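Local coordinates for F420-dependent methylenetetrahydromethanopterin dehydrogenase (Methanopyrus kandleri, PDB 3IQZ), which catalyses the reversible reduction of methenyl-tetrahydromethanopterin to methylene-tetrahydromethanopterin with reduced coenzyme F420 as the hydride donor, a step of methanogenesis from carbon dioxide, at residues A123-R128 and I139-L144; E219-E224 and P232-A237. All blocks are in the same frame, centred on the assembly; numbering follows the deposited sequence.

Contact 1 (A123-R128 and I139-L144); sequences AMLGAR and IYNADL. With H4M (5,10-dimethylene tetrahydromethanopterin), chain G.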
loop_
_atom_site.group_PDB
_atom_site.type_symbol
_atom_site.label_atom_id
_atom_site.label_comp_id
_atom_site.label_asym_id
_atom_site.label_seq_id
_atom_site.Cartn_x
_atom_site.Cartn_y
_atom_site.Cartn_z
ATOM N N ALA A 123 22.733 0.109 -11.011
ATOM C CA ALA A 123 22.554 -0.883 -12.075
ATOM C C ALA A 123 22.175 -0.247 -13.400
ATOM O O ALA A 123 21.377 0.705 -13.440
ATOM C CB ALA A 123 21.476 -1.866 -11.667
ATOM N N MET A 124 22.718 -0.783 -14.484
ATOM C CA MET A 124 22.331 -0.385 -15.831
ATOM C C MET A 124 20.847 -0.676 -16.051
ATOM O O MET A 124 20.332 -1.724 -15.628
ATOM C CB MET A 124 23.158 -1.136 -16.859
ATOM C CG MET A 124 22.945 -0.679 -18.294
ATOM S SD MET A 124 23.750 -1.781 -19.536
ATOM C CE MET A 124 22.514 -3.058 -19.688
ATOM N N LEU A 125 20.170 0.246 -16.714
ATOM C CA LEU A 125 18.741 0.128 -16.998
ATOM C C LEU A 125 18.479 -0.641 -18.299
ATOM O O LEU A 125 19.412 -1.049 -18.987
ATOM C CB LEU A 125 18.089 1.510 -17.038
ATOM C CG LEU A 125 18.767 2.591 -17.890
ATOM C CD1 LEU A 125 18.869 2.182 -19.367
ATOM C CD2 LEU A 125 18.058 3.949 -17.758
ATOM N N GLY A 126 17.200 -0.823 -18.640
ATOM C CA GLY A 126 16.839 -1.717 -19.763
ATOM C C GLY A 126 16.778 -0.895 -21.042
ATOM O O GLY A 126 15.701 -0.485 -21.507
ATOM N N ALA A 127 17.949 -0.636 -21.601
ATOM C CA ALA A 127 18.049 0.310 -22.692
ATOM C C ALA A 127 17.777 -0.346 -24.050
ATOM O O ALA A 127 18.686 -0.510 -24.874
ATOM C CB ALA A 127 19.423 0.971 -22.684
ATOM N N ARG A 128 16.523 -0.725 -24.279
ATOM C CA ARG A 128 16.075 -1.129 -25.608
ATOM C C ARG A 128 15.072 -0.092 -26.107
ATOM O O ARG A 128 14.198 0.335 -25.339
ATOM C CB ARG A 128 15.410 -2.484 -25.547
ATOM C CG ARG A 128 16.400 -3.655 -25.326
ATOM C CD ARG A 128 17.359 -3.820 -26.490
ATOM N NE ARG A 128 17.841 -5.186 -26.578
ATOM C CZ ARG A 128 18.424 -5.720 -27.649
ATOM N NH1 ARG A 128 18.825 -6.999 -27.622
ATOM N NH2 ARG A 128 18.602 -4.995 -28.746
ATOM N N ILE A 139 11.927 7.719 -14.888
ATOM C CA ILE A 139 11.272 6.979 -13.833
ATOM C C ILE A 139 12.240 5.991 -13.186
ATOM O O ILE A 139 12.251 5.821 -11.955
ATOM C CB ILE A 139 10.059 6.219 -14.369
ATOM C CG1 ILE A 139 8.952 7.223 -14.683
ATOM C CG2 ILE A 139 9.605 5.099 -13.367
ATOM C CD1 ILE A 139 7.778 6.631 -15.385
ATOM N N TYR A 140 13.066 5.357 -14.017
ATOM C CA TYR A 140 14.018 4.367 -13.499
ATOM C C TYR A 140 15.013 5.086 -12.590
ATOM O O TYR A 140 15.380 4.575 -11.508
ATOM C CB TYR A 140 14.754 3.701 -14.644
ATOM C CG TYR A 140 15.861 2.767 -14.183
ATOM C CD1 TYR A 140 15.607 1.420 -13.990
ATOM C CD2 TYR A 140 17.153 3.241 -13.938
ATOM C CE1 TYR A 140 16.610 0.566 -13.586
ATOM C CE2 TYR A 140 18.161 2.400 -13.520
ATOM C CZ TYR A 140 17.882 1.049 -13.351
ATOM O OH TYR A 140 18.854 0.165 -12.923
ATOM N N ASN A 141 15.449 6.266 -13.028
ATOM C CA ASN A 141 16.437 7.036 -12.284
ATOM C C ASN A 141 15.890 7.537 -10.947
ATOM O O ASN A 141 16.630 7.671 -9.988
ATOM C CB ASN A 141 17.003 8.190 -13.156
ATOM C CG ASN A 141 18.250 7.763 -13.955
ATOM O OD1 ASN A 141 19.361 7.685 -13.407
ATOM N ND2 ASN A 141 18.059 7.448 -15.235
ATOM N N ALA A 142 14.594 7.857 -10.893
ATOM C CA ALA A 142 13.940 8.276 -9.624
ATOM C C ALA A 142 13.949 7.093 -8.627
ATOM O O ALA A 142 14.288 7.258 -7.442
ATOM C CB ALA A 142 12.536 8.735 -9.869
ATOM N N ASP A 143 13.573 5.916 -9.115
ATOM C CA ASP A 143 13.565 4.726 -8.290
ATOM C C ASP A 143 14.978 4.402 -7.770
ATOM O O ASP A 143 15.168 4.151 -6.582
ATOM C CB ASP A 143 12.986 3.537 -9.078
ATOM C CG ASP A 143 11.458 3.590 -9.156
ATOM O OD1 ASP A 143 10.839 4.200 -8.264
ATOM O OD2 ASP A 143 10.875 3.020 -10.100
ATOM N N LEU A 144 15.966 4.469 -8.661
ATOM C CA LEU A 144 17.345 4.167 -8.267
ATOM C C LEU A 144 17.870 5.198 -7.280
ATOM O O LEU A 144 18.551 4.840 -6.323
ATOM C CB LEU A 144 18.245 4.093 -9.481
ATOM C CG LEU A 144 19.743 3.923 -9.228
ATOM C CD1 LEU A 144 20.101 2.584 -8.618
ATOM C CD2 LEU A 144 20.495 4.090 -10.518
HETATM N N1 H4M G . 20.568 6.147 -16.134
HETATM C C2 H4M G . 21.138 5.373 -15.183
HETATM N NA2 H4M G . 21.018 5.685 -13.875
HETATM N N3 H4M G . 21.845 4.279 -15.520
HETATM C C4 H4M G . 22.006 3.915 -16.807
HETATM O OH4 H4M G . 22.674 2.889 -17.079
HETATM C C4A H4M G . 21.431 4.690 -17.800
HETATM N N5 H4M G . 21.557 4.388 -19.164
HETATM C C6 H4M G . 21.502 5.502 -20.086
HETATM C C7 H4M G . 20.154 6.152 -19.787
HETATM C C7M H4M G . 19.947 7.311 -20.747
HETATM N N8 H4M G . 20.132 6.599 -18.398
HETATM C C8A H4M G . 20.704 5.825 -17.439
HETATM C C9 H4M G . 21.572 4.829 -21.454
HETATM C C9M H4M G . 22.322 5.715 -22.442
HETATM C C10 H4M G . 22.442 3.389 -19.750
HETATM N N10 H4M G . 22.366 3.635 -21.194
HETATM C C11 H4M G . 22.769 0.588 -24.074
HETATM C C12 H4M G . 22.128 1.789 -24.408
HETATM C C13 H4M G . 21.991 2.801 -23.450
HETATM C C14 H4M G . 22.496 2.624 -22.161
HETATM C C15 H4M G . 23.142 1.428 -21.843
HETATM C C16 H4M G . 23.275 0.423 -22.790
HETATM C CX1 H4M G . 22.958 -0.525 -25.082
HETATM C CX2 H4M G . 21.659 -0.978 -25.728
HETATM C CX3 H4M G . 21.939 -1.816 -26.982
HETATM C CX4 H4M G . 20.674 -2.413 -27.580
HETATM C CX5 H4M G . 20.041 -1.484 -28.617
HETATM O OX2 H4M G . 20.923 -1.759 -24.774
HETATM O OX3 H4M G . 22.505 -0.991 -27.987
HETATM O OX4 H4M G . 20.993 -3.681 -28.185
HETATM O OX5 H4M G . 18.929 -2.156 -29.209
HETATM O O5J H4M G . 16.265 -3.436 -33.417
HETATM C C5J H4M G . 15.803 -2.546 -32.416
HETATM C C4J H4M G . 16.544 -2.768 -31.108
HETATM O O4J H4M G . 17.974 -2.734 -31.234
HETATM C C3J H4M G . 16.150 -1.598 -30.231
HETATM O O3J H4M G . 15.878 -2.099 -28.918
HETATM C C2J H4M G . 17.369 -0.689 -30.319
HETATM O O2J H4M G . 17.515 0.138 -29.166
HETATM C C1J H4M G . 18.538 -1.658 -30.486
HETATM P PA H4M G . 16.853 -2.885 -34.825
HETATM O O1A H4M G . 15.743 -3.295 -35.772
HETATM O O2A H4M G . 17.042 -1.381 -34.661
HETATM O O3A H4M G . 18.161 -3.638 -34.989
#
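Leu125 and Tyr140 form the tight part of this contact. Leu125 CB sits over the centre of the Tyr140 ring, 3.5 Å from its centroid and 7° off the ring normal. This is a CH-pi contact. At the far end of the ring, Tyr140 OH donates a hydrogen bond of 2.6 Å to Ala123 O. The hydroxyl lies above the carbonyl plane, 58° out of it. Tyr140 CG is anti to the backbone N (chi1 174°), which carries the ring from the helix toward the loop. Together the CH-pi contact and the hydrogen bond fix the ring between helix and loop.

The rest of the contact is looser, and Leu144 and Asn141 make it. Leu144 CD1 comes no closer than 4.3 Å to Ala123 N. Leu125 CD2 is likewise 4.3 Å from Asn141 ND2. Here the bound tetrahydromethanopterin ligand links the two segments. Leu125 places CD2 3.3 Å from C8A of the pterin. Asn141 pairs with the pterin through both ends of its amide. Asn141 OD1 accepts from the pterin NA2 at 2.6 Å. Asn141 ND2 donates to the pterin N1 at 3.0 Å. The ND2 also bonds to Met137 O, which would fix the rotation of the amide. Farther along, Ala127 O accepts a 2.6 Å hydrogen bond from the ligand hydroxyl OX2, and Arg128 NH2 donates to OX5.

Residues 123-128 lie in the loop between strand 115-119 and helix 134-150, and residues 139-144 lie on that helix. Helix 227-257 packs against both segments through His238, which touches Leu125 and the Tyr140 ring. Helix 197-223 closes in on Ala123 and Tyr140 with Val213.

Contact 2 (E219-E224 and P232-A237); sequences EGCFVE and PIVASA. With H4M (5,10-dimethylene tetrahydromethanopterin), chain G.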
loop_
_atom_site.group_PDB
_atom_site.type_symbol
_atom_site.label_atom_id
_atom_site.label_comp_id
_atom_site.label_asym_id
_atom_site.label_seq_id
_atom_site.Cartn_x
_atom_site.Cartn_y
_atom_site.Cartn_z
ATOM N N GLU A 219 21.336 -9.056 -19.767
ATOM C CA GLU A 219 20.758 -10.132 -20.560
ATOM C C GLU A 219 19.880 -9.523 -21.653
ATOM O O GLU A 219 19.998 -9.891 -22.816
ATOM C CB GLU A 219 19.921 -11.058 -19.689
ATOM C CG GLU A 219 19.171 -12.106 -20.484
ATOM C CD GLU A 219 18.366 -13.073 -19.612
ATOM O OE1 GLU A 219 18.603 -13.160 -18.390
ATOM O OE2 GLU A 219 17.482 -13.759 -20.159
ATOM N N GLY A 220 18.996 -8.595 -21.282
ATOM C CA GLY A 220 18.038 -8.086 -22.244
ATOM C C GLY A 220 18.618 -7.173 -23.331
ATOM O O GLY A 220 18.096 -7.116 -24.450
ATOM N N CYS A 221 19.691 -6.452 -23.000
ATOM C CA CYS A 221 20.358 -5.551 -23.952
ATOM C C CYS A 221 21.472 -6.189 -24.778
ATOM O O CYS A 221 21.681 -5.822 -25.927
ATOM C CB CYS A 221 20.949 -4.356 -23.215
ATOM S SG CYS A 221 19.717 -3.356 -22.520
ATOM N N PHE A 222 22.200 -7.119 -24.183
ATOM C CA PHE A 222 23.406 -7.638 -24.822
ATOM C C PHE A 222 23.382 -9.110 -25.183
ATOM O O PHE A 222 24.276 -9.581 -25.873
ATOM C CB PHE A 222 24.638 -7.339 -23.960
ATOM C CG PHE A 222 24.880 -5.860 -23.742
ATOM C CD1 PHE A 222 25.120 -5.025 -24.812
ATOM C CD2 PHE A 222 24.883 -5.321 -22.462
ATOM C CE1 PHE A 222 25.338 -3.657 -24.612
ATOM C CE2 PHE A 222 25.099 -3.945 -22.246
ATOM C CZ PHE A 222 25.324 -3.115 -23.322
ATOM N N VAL A 223 22.387 -9.854 -24.713
ATOM C CA VAL A 223 22.378 -11.305 -24.914
ATOM C C VAL A 223 21.178 -11.778 -25.723
ATOM O O VAL A 223 21.319 -12.339 -26.809
ATOM C CB VAL A 223 22.424 -12.077 -23.580
ATOM C CG1 VAL A 223 22.460 -13.596 -23.850
ATOM C CG2 VAL A 223 23.634 -11.646 -22.771
ATOM N N GLU A 224 19.994 -11.585 -25.171
ATOM C CA GLU A 224 18.764 -11.936 -25.863
ATOM C C GLU A 224 18.582 -11.096 -27.125
ATOM O O GLU A 224 18.608 -9.857 -27.062
ATOM C CB GLU A 224 17.564 -11.715 -24.935
ATOM C CG GLU A 224 16.241 -12.132 -25.550
ATOM C CD GLU A 224 16.226 -13.605 -25.974
ATOM O OE1 GLU A 224 16.149 -13.876 -27.188
ATOM O OE2 GLU A 224 16.275 -14.478 -25.085
ATOM N N PRO A 232 9.946 -7.722 -22.725
ATOM C CA PRO A 232 9.540 -8.164 -21.404
ATOM C C PRO A 232 10.719 -8.234 -20.444
ATOM O O PRO A 232 10.586 -7.754 -19.330
ATOM C CB PRO A 232 9.023 -9.595 -21.653
ATOM C CG PRO A 232 8.517 -9.565 -23.045
ATOM C CD PRO A 232 9.458 -8.628 -23.790
ATOM N N ILE A 233 11.841 -8.839 -20.859
ATOM C CA ILE A 233 12.993 -8.937 -19.980
ATOM C C ILE A 233 13.443 -7.604 -19.411
ATOM O O ILE A 233 13.603 -7.506 -18.194
ATOM C CB ILE A 233 14.189 -9.698 -20.623
ATOM C CG1 ILE A 233 13.846 -11.189 -20.750
ATOM C CG2 ILE A 233 15.471 -9.487 -19.810
ATOM C CD1 ILE A 233 14.723 -11.927 -21.698
ATOM N N VAL A 234 13.643 -6.583 -20.250
ATOM C CA VAL A 234 14.159 -5.320 -19.716
ATOM C C VAL A 234 13.104 -4.601 -18.890
ATOM O O VAL A 234 13.427 -3.860 -17.957
ATOM C CB VAL A 234 14.725 -4.356 -20.798
ATOM C CG1 VAL A 234 15.908 -4.979 -21.521
ATOM C CG2 VAL A 234 13.634 -3.905 -21.782
ATOM N N ALA A 235 11.836 -4.800 -19.236
ATOM C CA ALA A 235 10.749 -4.199 -18.457
ATOM C C ALA A 235 10.676 -4.871 -17.063
ATOM O O ALA A 235 10.409 -4.221 -16.078
ATOM C CB ALA A 235 9.403 -4.287 -19.206
ATOM N N SER A 236 10.966 -6.170 -16.984
ATOM C CA SER A 236 10.998 -6.816 -15.655
ATOM C C SER A 236 12.126 -6.267 -14.768
ATOM O O SER A 236 11.981 -6.175 -13.567
ATOM C CB SER A 236 11.122 -8.337 -15.786
ATOM O OG SER A 236 12.454 -8.667 -16.158
ATOM N N ALA A 237 13.250 -5.878 -15.363
ATOM C CA ALA A 237 14.305 -5.245 -14.579
ATOM C C ALA A 237 13.769 -3.955 -13.959
ATOM O O ALA A 237 14.059 -3.644 -12.795
ATOM C CB ALA A 237 15.540 -4.974 -15.430
HETATM N N1 H4M G . 20.568 6.147 -16.134
HETATM C C2 H4M G . 21.138 5.373 -15.183
HETATM N NA2 H4M G . 21.018 5.685 -13.875
HETATM N N3 H4M G . 21.845 4.279 -15.520
HETATM C C4 H4M G . 22.006 3.915 -16.807
HETATM O OH4 H4M G . 22.674 2.889 -17.079
HETATM C C4A H4M G . 21.431 4.690 -17.800
HETATM N N5 H4M G . 21.557 4.388 -19.164
HETATM C C6 H4M G . 21.502 5.502 -20.086
HETATM C C7 H4M G . 20.154 6.152 -19.787
HETATM C C7M H4M G . 19.947 7.311 -20.747
HETATM N N8 H4M G . 20.132 6.599 -18.398
HETATM C C8A H4M G . 20.704 5.825 -17.439
HETATM C C9 H4M G . 21.572 4.829 -21.454
HETATM C C9M H4M G . 22.322 5.715 -22.442
HETATM C C10 H4M G . 22.442 3.389 -19.750
HETATM N N10 H4M G . 22.366 3.635 -21.194
HETATM C C11 H4M G . 22.769 0.588 -24.074
HETATM C C12 H4M G . 22.128 1.789 -24.408
HETATM C C13 H4M G . 21.991 2.801 -23.450
HETATM C C14 H4M G . 22.496 2.624 -22.161
HETATM C C15 H4M G . 23.142 1.428 -21.843
HETATM C C16 H4M G . 23.275 0.423 -22.790
HETATM C CX1 H4M G . 22.958 -0.525 -25.082
HETATM C CX2 H4M G . 21.659 -0.978 -25.728
HETATM C CX3 H4M G . 21.939 -1.816 -26.982
HETATM C CX4 H4M G . 20.674 -2.413 -27.580
HETATM C CX5 H4M G . 20.041 -1.484 -28.617
HETATM O OX2 H4M G . 20.923 -1.759 -24.774
HETATM O OX3 H4M G . 22.505 -0.991 -27.987
HETATM O OX4 H4M G . 20.993 -3.681 -28.185
HETATM O OX5 H4M G . 18.929 -2.156 -29.209
HETATM O O5J H4M G . 16.265 -3.436 -33.417
HETATM C C5J H4M G . 15.803 -2.546 -32.416
HETATM C C4J H4M G . 16.544 -2.768 -31.108
HETATM O O4J H4M G . 17.974 -2.734 -31.234
HETATM C C3J H4M G . 16.150 -1.598 -30.231
HETATM O O3J H4M G . 15.878 -2.099 -28.918
HETATM C C2J H4M G . 17.369 -0.689 -30.319
HETATM O O2J H4M G . 17.515 0.138 -29.166
HETATM C C1J H4M G . 18.538 -1.658 -30.486
HETATM P PA H4M G . 16.853 -2.885 -34.825
HETATM O O1A H4M G . 15.743 -3.295 -35.772
HETATM O O2A H4M G . 17.042 -1.381 -34.661
HETATM O O3A H4M G . 18.161 -3.638 -34.989
#
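A helical hairpin holds this contact: the end of helix 197-223 packs against the start of helix 227-257, beside the pterin substrate site. The segment axes approach to 8.9 Å at 141°, roughly antiparallel. Gly220 faces the other helix with bare backbone, consistent with the close packing here. Gly220 CA meets two branches of that helix, Ile233 CG2 and Val234 CG1, each at 3.8 Å.

Ile233 CG2 is anti to the backbone N and CG1 anti to the carbonyl carbon (chi1 -70°), which puts CG2 on Gly220 and sends CD1 to the glutamates. Ile233 CD1 lies 3.7 Å from Glu219 OE2 and 4.1 Å from Glu224 CG; the Ile233 side chain crosses each of theirs at about a right angle. Glu219 OE1 makes a salt bridge to Arg185, and OE2 a hydrogen bond to Asn186, both of a third subunit. Glu224 OE2 pairs with Arg229 of its own chain.

Helix 197-223 widens to a pi-type turn here, and Glu219 O accepts from both Val223 N and Glu224 N. Toward the ligand, Cys221 O takes a 3.2 Å hydrogen bond from hydroxyl OX4. Ser236 OG donates back to Ile233 O at 2.6 Å, tilted 22° from the carbonyl plane.

The centres of the two contacts lie about 12 Å apart, on the same side of the chain's centre. Both segments of contact 1 precede those of contact 2 in the sequence. Contact 1 joins the loop after strand 115-119 to helix 134-150, whereas contact 2 joins helices 197-223 and 227-257. They meet where Arg128 NE probably donates a hydrogen bond to Gly220 O, at 2.9 Å. Both reach the same ligand. Contact 1 binds its pterin and part of its hydroxylated chain, and contact 2 adds one further bond to that chain. Sequence-distant segments therefore build one binding site. Both contacts also touch the second subunit, and contact 2 the third.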